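Local coordinates for protein geranylgeranyl pyrophosphate synthase (Corynebacterium glutamicum, PDB 3LMD) that probably builds long-chain polyprenyl diphosphates from isoprenoid diphosphate units in a magnesium-dependent reaction, at residues A[107-110]-A[111-115]; A[144-147]-A[148-151]; A[167-170]-A[171-175]; A[61-64]-A[65-69]; A[74-77]-A[78-81]. All blocks are in the same frame, centred on the assembly; numbering follows the deposited sequence. Where two conformers were deposited one is given.

Contact 1. Residues A[107-110]-A[111-115]; sequences THLA and TLYHD
T111, L109 and A110 carry this turn-to-turn contact, each resting on residues one turn away along the same helix. T111 comes closest to backbone oxygen: its CB lies 3.1 Å from H108 O, and its methyl CG2 presses on that same oxygen. The torsion behind this is unusual for threonine (chi1 -103°), well off a staggered value, so the branch looks somewhat strained. H108 O also accepts the amide N-H of L112.

L109 meets its neighbours through both its side chain and its carbonyl. Methyl CD2 reaches L112 CD1 at 4.3 Å, and CB sits 4.2 Å from the hydroxyl OH of Y113. L109 O takes the N-H of Y113 in a fairly straight bond of 3.0 Å from Y113 N. Because the Y113 ring folds back over this turn, L109 O also stands 3.2 Å above the ring plane, offset toward the rim. Alongside, H108 swings its imidazole down the helix, with CG anti to the backbone N (chi1 170°), and brings NE2 to 3.6 Å from L112 CD1.

A110 contributes its carbonyl, which receives the N-H of H114. The stretch ends at D115, a residue seen to bind calcium in this protein, though no ion sits on it in this chain, and the first residue of the DDxxD aspartate-rich motif; Q176 bonds its OD1. A110 and L109 pack on L146 of helix 132-157, while T107 and T111 turn their side chains onto L172 of helix 159-181, so helix 95-118 packs on both helices.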
loop_
_atom_site.group_PDB
_atom_site.type_symbol
_atom_site.label_atom_id
_atom_site.label_comp_id
_atom_site.label_asym_id
_atom_site.label_seq_id
_atom_site.Cartn_x
_atom_site.Cartn_y
_atom_site.Cartn_z
ATOM N N THR A 107 -8.256 3.685 5.051
ATOM C CA THR A 107 -6.822 3.977 5.224
ATOM C C THR A 107 -6.358 3.645 6.623
ATOM O O THR A 107 -5.282 3.044 6.811
ATOM C CB THR A 107 -6.537 5.448 4.904
ATOM O OG1 THR A 107 -6.865 5.677 3.523
ATOM C CG2 THR A 107 -5.038 5.782 5.132
ATOM N N HIS A 108 -7.187 4.007 7.602
ATOM C CA HIS A 108 -6.945 3.614 8.982
ATOM C C HIS A 108 -6.792 2.110 9.111
ATOM O O HIS A 108 -5.841 1.636 9.736
ATOM C CB HIS A 108 -8.092 4.132 9.895
ATOM C CG HIS A 108 -8.059 3.578 11.274
ATOM N ND1 HIS A 108 -6.954 3.704 12.099
ATOM C CD2 HIS A 108 -8.992 2.897 11.985
ATOM C CE1 HIS A 108 -7.213 3.116 13.260
ATOM N NE2 HIS A 108 -8.438 2.614 13.211
ATOM N N LEU A 109 -7.737 1.341 8.560
ATOM C CA LEU A 109 -7.674 -0.116 8.659
ATOM C C LEU A 109 -6.435 -0.695 7.954
ATOM O O LEU A 109 -5.776 -1.602 8.491
ATOM C CB LEU A 109 -8.970 -0.764 8.105
ATOM C CG LEU A 109 -10.219 -0.356 8.903
ATOM C CD1 LEU A 109 -11.530 -0.879 8.237
ATOM C CD2 LEU A 109 -10.094 -0.847 10.376
ATOM N N ALA A 110 -6.114 -0.184 6.772
ATOM C CA ALA A 110 -4.938 -0.683 6.015
ATOM C C ALA A 110 -3.681 -0.544 6.851
ATOM O O ALA A 110 -2.855 -1.443 6.932
ATOM C CB ALA A 110 -4.783 0.074 4.681
ATOM N N THR A 111 -3.573 0.624 7.455
ATOM C CA THR A 111 -2.514 1.013 8.380
ATOM C C THR A 111 -2.329 0.064 9.541
ATOM O O THR A 111 -1.202 -0.352 9.851
ATOM C CB THR A 111 -2.911 2.407 8.913
ATOM O OG1 THR A 111 -2.127 3.381 8.247
ATOM C CG2 THR A 111 -2.821 2.508 10.433
ATOM N N LEU A 112 -3.442 -0.281 10.182
ATOM C CA LEU A 112 -3.455 -1.287 11.220
ATOM C C LEU A 112 -2.964 -2.637 10.755
ATOM O O LEU A 112 -2.214 -3.314 11.457
ATOM C CB LEU A 112 -4.865 -1.467 11.793
ATOM C CG LEU A 112 -5.346 -0.367 12.739
ATOM C CD1 LEU A 112 -6.810 -0.631 13.148
ATOM C CD2 LEU A 112 -4.440 -0.252 13.975
ATOM N N TYR A 113 -3.431 -3.079 9.602
ATOM C CA TYR A 113 -3.016 -4.388 9.123
ATOM C C TYR A 113 -1.512 -4.433 8.908
ATOM O O TYR A 113 -0.862 -5.426 9.263
ATOM C CB TYR A 113 -3.795 -4.776 7.873
ATOM C CG TYR A 113 -5.280 -4.792 8.158
ATOM C CD1 TYR A 113 -5.743 -4.670 9.473
ATOM C CD2 TYR A 113 -6.216 -4.919 7.144
ATOM C CE1 TYR A 113 -7.105 -4.675 9.778
ATOM C CE2 TYR A 113 -7.595 -4.935 7.436
ATOM C CZ TYR A 113 -8.025 -4.817 8.759
ATOM O OH TYR A 113 -9.372 -4.823 9.077
ATOM N N HIS A 114 -0.921 -3.360 8.377
ATOM C CA HIS A 114 0.542 -3.349 8.200
ATOM C C HIS A 114 1.271 -3.162 9.528
ATOM O O HIS A 114 2.347 -3.711 9.743
ATOM C CB HIS A 114 0.979 -2.269 7.213
ATOM C CG HIS A 114 0.685 -2.603 5.782
ATOM N ND1 HIS A 114 -0.060 -3.705 5.408
ATOM C CD2 HIS A 114 1.032 -1.977 4.634
ATOM C CE1 HIS A 114 -0.153 -3.743 4.088
ATOM N NE2 HIS A 114 0.503 -2.706 3.595
ATOM N N ASP A 115 0.697 -2.361 10.411
ATOM C CA ASP A 115 1.245 -2.212 11.767
ATOM C C ASP A 115 1.287 -3.514 12.523
ATOM O O ASP A 115 2.289 -3.822 13.158
ATOM C CB ASP A 115 0.402 -1.251 12.593
ATOM C CG ASP A 115 0.969 0.118 12.617
ATOM O OD1 ASP A 115 2.133 0.268 12.197
ATOM O OD2 ASP A 115 0.258 1.047 13.067
#

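Contact 2. Residues A[144-147]-A[148-151]; sequences DILL and AHAS
Two successive turns of helix 132-157 meet here, in an all-helical prenyl synthase fold; residues three and four apart touch, and I145, A148 and S151 also reach the second subunit. H149 and I145 make the main side-chain contact. The imidazole of H149 lies back over the preceding turn, its face covering I145 O, which stands 3.3 Å above the ring plane and offset toward the rim. I145 sends CG1 anti to its own N (chi1 -168°), and that carbon comes to 3.7 Å from H149 NE2, the two side chains crossing at a slant. The same I145 O accepts the N-H of H149 at 2.9 Å, measured to H149 N, so one carbonyl is both hydrogen-bonded and lidded by an aromatic ring.

A148 fits in beside them: its CB lies 3.4 Å from I145 O and 4.4 Å from I145 CD1, the latter a loose methyl-methyl approach. At the far end S151 grips L147 O twice. Its hydroxyl OG donates at 3.0 Å to L147 O, and its backbone N donates to the same oxygen, the two donors arriving from opposite faces of the carbonyl plane. That satisfies the buried hydroxyl within its own helix.

L146 and A150 lean on I106, and L147 on A110, of helix 95-118, and I145 packs on L62 and V66 of helix 60-69. G170 of the second subunit also touches I145 and A148, and F165 of the second subunit touches S151; H149 meets E54 of helix 34-55.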
loop_
_atom_site.group_PDB
_atom_site.type_symbol
_atom_site.label_atom_id
_atom_site.label_comp_id
_atom_site.label_asym_id
_atom_site.label_seq_id
_atom_site.Cartn_x
_atom_site.Cartn_y
_atom_site.Cartn_z
ATOM N N ASP A 144 -2.931 -4.002 1.444
ATOM C CA ASP A 144 -2.769 -3.490 0.065
ATOM C C ASP A 144 -4.089 -3.425 -0.720
ATOM O O ASP A 144 -4.323 -2.465 -1.502
ATOM C CB ASP A 144 -1.760 -4.333 -0.721
ATOM C CG ASP A 144 -0.327 -4.157 -0.208
ATOM O OD1 ASP A 144 -0.089 -3.264 0.631
ATOM O OD2 ASP A 144 0.567 -4.911 -0.639
ATOM N N ILE A 145 -4.938 -4.450 -0.582
ATOM C CA ILE A 145 -6.160 -4.426 -1.364
ATOM C C ILE A 145 -7.056 -3.312 -0.799
ATOM O O ILE A 145 -7.793 -2.664 -1.561
ATOM C CB ILE A 145 -6.930 -5.804 -1.412
ATOM C CG1 ILE A 145 -8.026 -5.765 -2.482
ATOM C CG2 ILE A 145 -7.555 -6.185 -0.023
ATOM C CD1 ILE A 145 -7.507 -5.903 -3.925
ATOM N N LEU A 146 -6.971 -3.061 0.503
ATOM C CA LEU A 146 -7.717 -1.911 1.072
ATOM C C LEU A 146 -7.285 -0.593 0.434
ATOM O O LEU A 146 -8.121 0.250 0.066
ATOM C CB LEU A 146 -7.619 -1.866 2.619
ATOM C CG LEU A 146 -8.823 -2.494 3.344
ATOM C CD1 LEU A 146 -9.028 -3.983 3.025
ATOM C CD2 LEU A 146 -8.628 -2.271 4.825
ATOM N N LEU A 147 -5.982 -0.411 0.276
ATOM C CA LEU A 147 -5.466 0.791 -0.415
ATOM C C LEU A 147 -5.974 0.849 -1.858
ATOM O O LEU A 147 -6.326 1.922 -2.356
ATOM C CB LEU A 147 -3.911 0.858 -0.346
ATOM C CG LEU A 147 -3.460 0.951 1.138
ATOM C CD1 LEU A 147 -1.994 0.648 1.377
ATOM C CD2 LEU A 147 -3.821 2.315 1.801
ATOM N N ALA A 148 -6.069 -0.290 -2.532
ATOM C CA ALA A 148 -6.637 -0.280 -3.894
ATOM C C ALA A 148 -8.126 0.142 -3.865
ATOM O O ALA A 148 -8.566 0.916 -4.715
ATOM C CB ALA A 148 -6.511 -1.658 -4.576
ATOM N N HIS A 149 -8.899 -0.401 -2.923
ATOM C CA HIS A 149 -10.305 0.026 -2.734
ATOM C C HIS A 149 -10.390 1.535 -2.487
ATOM O O HIS A 149 -11.237 2.242 -3.068
ATOM C CB HIS A 149 -10.962 -0.649 -1.507
ATOM C CG HIS A 149 -11.092 -2.138 -1.622
ATOM N ND1 HIS A 149 -11.365 -2.768 -2.806
ATOM C CD2 HIS A 149 -11.034 -3.111 -0.682
ATOM C CE1 HIS A 149 -11.450 -4.072 -2.607
ATOM N NE2 HIS A 149 -11.243 -4.305 -1.320
ATOM N N ALA A 150 -9.543 2.026 -1.598
ATOM C CA ALA A 150 -9.570 3.457 -1.277
ATOM C C ALA A 150 -9.289 4.295 -2.531
ATOM O O ALA A 150 -9.932 5.318 -2.783
ATOM C CB ALA A 150 -8.562 3.808 -0.121
ATOM N N SER A 151 -8.309 3.886 -3.315
ATOM C CA SER A 151 -7.991 4.623 -4.544
ATOM C C SER A 151 -9.162 4.648 -5.519
ATOM O O SER A 151 -9.385 5.663 -6.201
ATOM C CB SER A 151 -6.773 3.995 -5.244
ATOM O OG SER A 151 -5.663 4.035 -4.372
#

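Contact 3. Residues A[167-170]-A[171-175]; sequences ETFG and ELVTG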
loop_
_atom_site.group_PDB
_atom_site.type_symbol
_atom_site.label_atom_id
_atom_site.label_comp_id
_atom_site.label_asym_id
_atom_site.label_seq_id
_atom_site.Cartn_x
_atom_site.Cartn_y
_atom_site.Cartn_z
ATOM N N GLU A 167 -0.216 12.907 0.678
ATOM C CA GLU A 167 0.514 13.554 1.767
ATOM C C GLU A 167 0.217 12.880 3.086
ATOM O O GLU A 167 1.124 12.552 3.849
ATOM C CB GLU A 167 0.133 15.036 1.879
ATOM C CG GLU A 167 0.946 15.742 2.960
ATOM C CD GLU A 167 0.604 17.216 3.131
ATOM O OE1 GLU A 167 -0.140 17.775 2.297
ATOM O OE2 GLU A 167 1.103 17.816 4.111
ATOM N N THR A 168 -1.070 12.693 3.374
ATOM C CA THR A 168 -1.480 12.036 4.611
ATOM C C THR A 168 -0.911 10.625 4.774
ATOM O O THR A 168 -0.337 10.259 5.816
ATOM C CB THR A 168 -3.030 11.974 4.676
ATOM O OG1 THR A 168 -3.532 13.325 4.635
ATOM C CG2 THR A 168 -3.464 11.289 5.936
ATOM N N PHE A 169 -1.080 9.815 3.747
ATOM C CA PHE A 169 -0.590 8.451 3.778
ATOM C C PHE A 169 0.955 8.408 3.865
ATOM O O PHE A 169 1.507 7.646 4.641
ATOM C CB PHE A 169 -1.127 7.671 2.564
ATOM C CG PHE A 169 -0.749 6.224 2.577
ATOM C CD1 PHE A 169 -1.076 5.421 3.662
ATOM C CD2 PHE A 169 -0.044 5.672 1.530
ATOM C CE1 PHE A 169 -0.719 4.085 3.692
ATOM C CE2 PHE A 169 0.319 4.306 1.557
ATOM C CZ PHE A 169 -0.013 3.535 2.648
ATOM N N GLY A 170 1.631 9.265 3.123
ATOM C CA GLY A 170 3.107 9.384 3.234
ATOM C C GLY A 170 3.550 9.707 4.672
ATOM O O GLY A 170 4.499 9.125 5.197
ATOM N N GLU A 171 2.857 10.633 5.308
ATOM C CA GLU A 171 3.105 10.916 6.743
ATOM C C GLU A 171 2.864 9.746 7.665
ATOM O O GLU A 171 3.674 9.513 8.579
ATOM C CB GLU A 171 2.282 12.112 7.246
ATOM C CG GLU A 171 2.773 13.420 6.668
ATOM C CD GLU A 171 4.208 13.684 7.065
ATOM O OE1 GLU A 171 4.428 13.961 8.262
ATOM O OE2 GLU A 171 5.114 13.592 6.199
ATOM N N LEU A 172 1.752 9.030 7.464
ATOM C CA LEU A 172 1.440 7.879 8.307
ATOM C C LEU A 172 2.534 6.855 8.179
ATOM O O LEU A 172 2.938 6.259 9.167
ATOM C CB LEU A 172 0.119 7.181 7.896
ATOM C CG LEU A 172 -1.264 7.722 8.245
ATOM C CD1 LEU A 172 -2.335 6.989 7.455
ATOM C CD2 LEU A 172 -1.560 7.569 9.703
ATOM N N VAL A 173 2.988 6.619 6.946
ATOM C CA VAL A 173 4.018 5.616 6.711
ATOM C C VAL A 173 5.336 6.105 7.344
ATOM O O VAL A 173 6.092 5.325 7.922
ATOM C CB VAL A 173 4.235 5.345 5.202
ATOM C CG1 VAL A 173 5.460 4.444 5.018
ATOM C CG2 VAL A 173 2.981 4.632 4.607
ATOM N N THR A 174 5.580 7.406 7.246
ATOM C CA THR A 174 6.801 7.997 7.819
ATOM C C THR A 174 6.771 7.789 9.342
ATOM O O THR A 174 7.777 7.417 9.931
ATOM C CB THR A 174 6.948 9.491 7.452
ATOM O OG1 THR A 174 7.069 9.604 6.030
ATOM C CG2 THR A 174 8.183 10.157 8.137
ATOM N N GLY A 175 5.617 8.010 9.969
ATOM C CA GLY A 175 5.486 7.798 11.423
ATOM C C GLY A 175 5.762 6.368 11.832
ATOM O O GLY A 175 6.443 6.118 12.838
HETATM O O HOH W 1 3.769 13.081 3.254
#
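Aromatic packing comes first: V173 lays its CG2 methyl over the face of the F169 ring, a CH-pi contact with CG2 3.9 Å from the ring centroid and 18° off the normal. L172 approaches the same ring differently, its CD1 at the edge near the ring plane, 4.3 Å from F169 CD1. With CG anti to the backbone N (chi1 -176°), the F169 ring is set where both can meet it.

Among the polar contacts, G170 O is held twice by T174. The hydroxyl T174 OG1 donates to G170 O at 2.7 Å, from above the carbonyl plane, and the backbone N of T174 donates from the opposite face. Both bonds belong to helix 159-181, whose F169, V173 and T174 side chains pack on A148, D144 and E59 of the second subunit, so this turn lies in the helical dimer interface of the prenyl synthase fold.

A water-mediated link joins the turn between the two glutamates. E171, its chain bent at chi2 (-61°), curls back toward E167; a water donates to E167 O at 2.8 Å and, at the longer 3.3 Å, to E171 OE2. The carboxylates of E167 and E171 stay apart, 6.2 Å between their OE2 atoms.

Contact 4. Residues A[61-64]-A[65-69]; sequences FLVD and IVMHL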
loop_
_atom_site.group_PDB
_atom_site.type_symbol
_atom_site.label_atom_id
_atom_site.label_comp_id
_atom_site.label_asym_id
_atom_site.label_seq_id
_atom_site.Cartn_x
_atom_site.Cartn_y
_atom_site.Cartn_z
ATOM N N PHE A 61 -11.689 -15.708 -2.420
ATOM C CA PHE A 61 -10.581 -16.169 -1.569
ATOM C C PHE A 61 -9.887 -14.996 -0.898
ATOM O O PHE A 61 -9.343 -15.116 0.196
ATOM C CB PHE A 61 -9.565 -17.026 -2.387
ATOM C CG PHE A 61 -8.992 -16.300 -3.595
ATOM C CD1 PHE A 61 -7.958 -15.368 -3.448
ATOM C CD2 PHE A 61 -9.489 -16.550 -4.867
ATOM C CE1 PHE A 61 -7.455 -14.679 -4.560
ATOM C CE2 PHE A 61 -8.993 -15.861 -5.983
ATOM C CZ PHE A 61 -7.965 -14.929 -5.820
ATOM N N LEU A 62 -9.904 -13.841 -1.557
ATOM C CA LEU A 62 -9.378 -12.623 -0.970
ATOM C C LEU A 62 -10.361 -11.999 0.027
ATOM O O LEU A 62 -9.989 -11.604 1.156
ATOM C CB LEU A 62 -9.030 -11.621 -2.086
ATOM C CG LEU A 62 -8.484 -10.283 -1.607
ATOM C CD1 LEU A 62 -7.536 -9.663 -2.618
ATOM C CD2 LEU A 62 -9.672 -9.348 -1.395
ATOM N N VAL A 63 -11.626 -11.914 -0.367
ATOM C CA VAL A 63 -12.613 -11.351 0.567
ATOM C C VAL A 63 -12.703 -12.170 1.876
ATOM O O VAL A 63 -12.809 -11.605 2.960
ATOM C CB VAL A 63 -13.975 -11.259 -0.100
ATOM C CG1 VAL A 63 -15.040 -10.920 0.917
ATOM C CG2 VAL A 63 -13.901 -10.201 -1.218
ATOM N N ASP A 64 -12.635 -13.491 1.775
ATOM C CA ASP A 64 -12.673 -14.329 3.006
ATOM C C ASP A 64 -11.594 -13.892 3.959
ATOM O O ASP A 64 -11.807 -13.795 5.169
ATOM C CB ASP A 64 -12.475 -15.804 2.684
ATOM C CG ASP A 64 -13.662 -16.391 1.983
ATOM O OD1 ASP A 64 -14.724 -15.754 2.051
ATOM O OD2 ASP A 64 -13.539 -17.465 1.364
ATOM N N ILE A 65 -10.413 -13.616 3.416
ATOM C CA ILE A 65 -9.328 -13.177 4.273
ATOM C C ILE A 65 -9.581 -11.813 4.894
ATOM O O ILE A 65 -9.405 -11.607 6.107
ATOM C CB ILE A 65 -7.961 -13.270 3.532
ATOM C CG1 ILE A 65 -7.528 -14.738 3.491
ATOM C CG2 ILE A 65 -6.929 -12.435 4.232
ATOM C CD1 ILE A 65 -6.797 -15.153 2.232
ATOM N N VAL A 66 -10.034 -10.860 4.085
ATOM C CA VAL A 66 -10.275 -9.538 4.612
ATOM C C VAL A 66 -11.391 -9.551 5.686
ATOM O O VAL A 66 -11.303 -8.857 6.714
ATOM C CB VAL A 66 -10.658 -8.542 3.474
ATOM C CG1 VAL A 66 -11.153 -7.239 4.087
ATOM C CG2 VAL A 66 -9.439 -8.284 2.529
ATOM N N MET A 67 -12.429 -10.351 5.464
ATOM C CA MET A 67 -13.540 -10.410 6.429
ATOM C C MET A 67 -13.091 -11.071 7.746
ATOM O O MET A 67 -13.564 -10.713 8.830
ATOM C CB MET A 67 -14.732 -11.176 5.849
ATOM C CG MET A 67 -15.473 -10.467 4.705
ATOM S SD MET A 67 -16.509 -9.054 5.201
ATOM C CE MET A 67 -15.380 -7.839 5.013
ATOM N N HIS A 68 -12.189 -12.025 7.652
ATOM C CA HIS A 68 -11.674 -12.641 8.841
ATOM C C HIS A 68 -10.816 -11.742 9.690
ATOM O O HIS A 68 -10.712 -11.944 10.871
ATOM C CB HIS A 68 -10.971 -13.950 8.558
ATOM C CG HIS A 68 -10.557 -14.674 9.801
ATOM N ND1 HIS A 68 -11.428 -14.926 10.836
ATOM C CD2 HIS A 68 -9.361 -15.169 10.193
ATOM C CE1 HIS A 68 -10.794 -15.554 11.806
ATOM N NE2 HIS A 68 -9.536 -15.714 11.440
ATOM N N LEU A 69 -10.198 -10.751 9.083
ATOM C CA LEU A 69 -9.373 -9.772 9.789
ATOM C C LEU A 69 -10.197 -8.584 10.245
ATOM O O LEU A 69 -9.750 -7.786 11.057
ATOM C CB LEU A 69 -8.257 -9.253 8.881
ATOM C CG LEU A 69 -6.976 -10.066 8.735
ATOM C CD1 LEU A 69 -6.139 -9.499 7.594
ATOM C CD2 LEU A 69 -6.197 -10.046 10.042
#
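L62 and V66 form the buried side of this helical turn, lying side by side with L62 CD2 4.1 Å from V66 CG2. Under them the backbone is well knit, with V66 N donating to L62 O at 3.0 Å. I65, partly exposed, makes a close approach of its own: its CD1 methyl reaches back to 3.3 Å from F61 O. It gets there with CG1 beside the backbone N and a second torsion well short of fully extended (chi2 145°).

V63 and M67 are the closer but more exposed pair. They run alongside each other, V63 CG1 3.8 Å from M67 CG, and M67 N gives V63 O a short bond of 2.8 Å. M67 bends at chi2 and chi3 beyond that CG.

The solvent side is looser. D64 and H68 are exposed, and the H68 side chain is poorly ordered, its ring leading away from D64. What ties them is backbone: H68 N donates to D64 O at 3.1 Å, less straight than its neighbours at 150°.

Helix 60-69 lies away from the metal-binding residues. I65 touches V138 and L69 touches A142, both of helix 132-157, and M67 rests on H52 and L55 of helix 34-55. The second subunit also packs here, its R178, T174 and M177 meeting F61, L62 and I65.

Contact 5. Residues A[74-77]-A[78-81]; sequences GKRF and RPMF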
loop_
_atom_site.group_PDB
_atom_site.type_symbol
_atom_site.label_atom_id
_atom_site.label_comp_id
_atom_site.label_asym_id
_atom_site.label_seq_id
_atom_site.Cartn_x
_atom_site.Cartn_y
_atom_site.Cartn_z
ATOM N N GLY A 74 -17.629 -1.288 16.488
ATOM C CA GLY A 74 -18.507 -0.477 17.327
ATOM C C GLY A 74 -18.693 0.891 16.690
ATOM O O GLY A 74 -19.350 1.011 15.656
ATOM N N LYS A 75 -18.111 1.925 17.296
ATOM C CA LYS A 75 -18.175 3.271 16.711
ATOM C C LYS A 75 -16.818 3.769 16.194
ATOM O O LYS A 75 -15.798 3.691 16.881
ATOM C CB LYS A 75 -18.837 4.274 17.666
ATOM C CG LYS A 75 -20.358 4.159 17.691
ATOM C CD LYS A 75 -21.014 5.370 18.325
ATOM C CE LYS A 75 -22.526 5.315 18.143
ATOM N NZ LYS A 75 -23.179 6.597 18.520
ATOM N N ARG A 76 -16.830 4.264 14.963
ATOM C CA ARG A 76 -15.614 4.622 14.224
ATOM C C ARG A 76 -15.354 6.129 14.329
ATOM O O ARG A 76 -16.009 6.938 13.662
ATOM C CB ARG A 76 -15.813 4.225 12.772
ATOM C CG ARG A 76 -16.237 2.749 12.585
ATOM C CD ARG A 76 -16.147 2.320 11.126
ATOM N NE ARG A 76 -16.546 0.925 10.962
ATOM C CZ ARG A 76 -15.701 -0.105 11.002
ATOM N NH1 ARG A 76 -16.165 -1.340 10.857
ATOM N NH2 ARG A 76 -14.389 0.101 11.157
ATOM N N PHE A 77 -14.393 6.515 15.161
ATOM C CA PHE A 77 -14.178 7.944 15.434
ATOM C C PHE A 77 -13.815 8.789 14.202
ATOM O O PHE A 77 -14.292 9.932 14.040
ATOM C CB PHE A 77 -13.089 8.157 16.495
ATOM C CG PHE A 77 -12.804 9.609 16.724
ATOM C CD1 PHE A 77 -11.736 10.239 16.099
ATOM C CD2 PHE A 77 -13.669 10.373 17.491
ATOM C CE1 PHE A 77 -11.516 11.617 16.271
ATOM C CE2 PHE A 77 -13.453 11.723 17.668
ATOM C CZ PHE A 77 -12.377 12.350 17.056
ATOM N N ARG A 78 -12.934 8.272 13.351
ATOM C CA ARG A 78 -12.459 9.091 12.217
ATOM C C ARG A 78 -13.566 9.461 11.227
ATOM O O ARG A 78 -13.678 10.638 10.830
ATOM C CB ARG A 78 -11.282 8.422 11.521
ATOM C CG ARG A 78 -10.091 8.310 12.466
ATOM C CD ARG A 78 -9.001 7.331 11.974
ATOM N NE ARG A 78 -7.936 7.261 12.977
ATOM C CZ ARG A 78 -8.026 6.550 14.099
ATOM N NH1 ARG A 78 -9.097 5.801 14.323
ATOM N NH2 ARG A 78 -7.014 6.534 14.970
ATOM N N PRO A 79 -14.387 8.475 10.821
ATOM C CA PRO A 79 -15.495 8.903 9.952
ATOM C C PRO A 79 -16.491 9.803 10.681
ATOM O O PRO A 79 -17.020 10.728 10.070
ATOM C CB PRO A 79 -16.147 7.585 9.487
ATOM C CG PRO A 79 -15.426 6.455 10.225
ATOM C CD PRO A 79 -14.175 7.001 10.834
ATOM N N MET A 80 -16.728 9.565 11.970
ATOM C CA MET A 80 -17.640 10.432 12.727
ATOM C C MET A 80 -17.141 11.871 12.712
ATOM O O MET A 80 -17.912 12.813 12.535
ATOM C CB MET A 80 -17.778 9.958 14.200
ATOM C CG MET A 80 -18.838 10.763 14.992
ATOM S SD MET A 80 -18.807 10.565 16.826
ATOM C CE MET A 80 -17.513 11.742 17.245
ATOM N N PHE A 81 -15.837 12.049 12.919
ATOM C CA PHE A 81 -15.242 13.386 12.862
ATOM C C PHE A 81 -15.396 14.018 11.479
ATOM O O PHE A 81 -15.711 15.200 11.370
ATOM C CB PHE A 81 -13.763 13.360 13.290
ATOM C CG PHE A 81 -13.101 14.733 13.228
ATOM C CD1 PHE A 81 -13.737 15.851 13.761
ATOM C CD2 PHE A 81 -11.887 14.907 12.605
ATOM C CE1 PHE A 81 -13.130 17.116 13.690
ATOM C CE2 PHE A 81 -11.263 16.164 12.558
ATOM C CZ PHE A 81 -11.880 17.254 13.088
#
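R76 and P79 make the closest side-chain contact, with R76 CB 3.4 Å from P79 CG. R76 holds the N-cap position of helix 77-86, and its O takes the N-H of M80, whose N lies 3.2 Å away in the carbonyl plane. P79, within this first turn, also sets its ring carbon CD against R76 O.

F77 builds the apolar half. Over one face of its ring sits F81 CB, 4.1 Å from F77 CE1, the two side chains running side by side. M80, bent at chi3 (83°), brings its CE methyl to 4.1 Å from F77 CE2. With CG anti to its backbone N (chi1 177°), F77 carries its ring along the helix and onto these neighbours.

The stretch is part of the GKxxRP signature of prenyl synthases. In relatives the lysine and the arginine of that motif meet the diphosphate of isopentenyl diphosphate; K75 and R78 are the equivalents here, so a similar role is probable.

Farther out, R76 is fixed by salt bridges from NE to E48 and from NH2 to E105. F77 meets F236 edge-to-face and packs on I204 of helix 188-214. R78 rests against V104 and H108 of helix 95-118.

Contact 1 is the hub, touching each of the other four. Its centre lies about 11 Å from that of contact 2, and a probable hydrogen bond joins H114 NE2 to D144 OD1 in the modelled conformer of H114. Contact 3 is about 12 Å from contact 1 between centres and meets contact 2 directly, L147 CD1 3.7 Å from F169 CZ. The R78 side chain of contact 5 lies about 9 Å from that of D115, the metal-binding residue of contact 1. Contact 4 sits farther out, packed against contact 2 and reaching contact 1 where Y113 OH is 3.6 Å from L69 O. Contacts 3 and 4 lie about 26 Å apart between centres, yet both, like contact 2, face the second subunit.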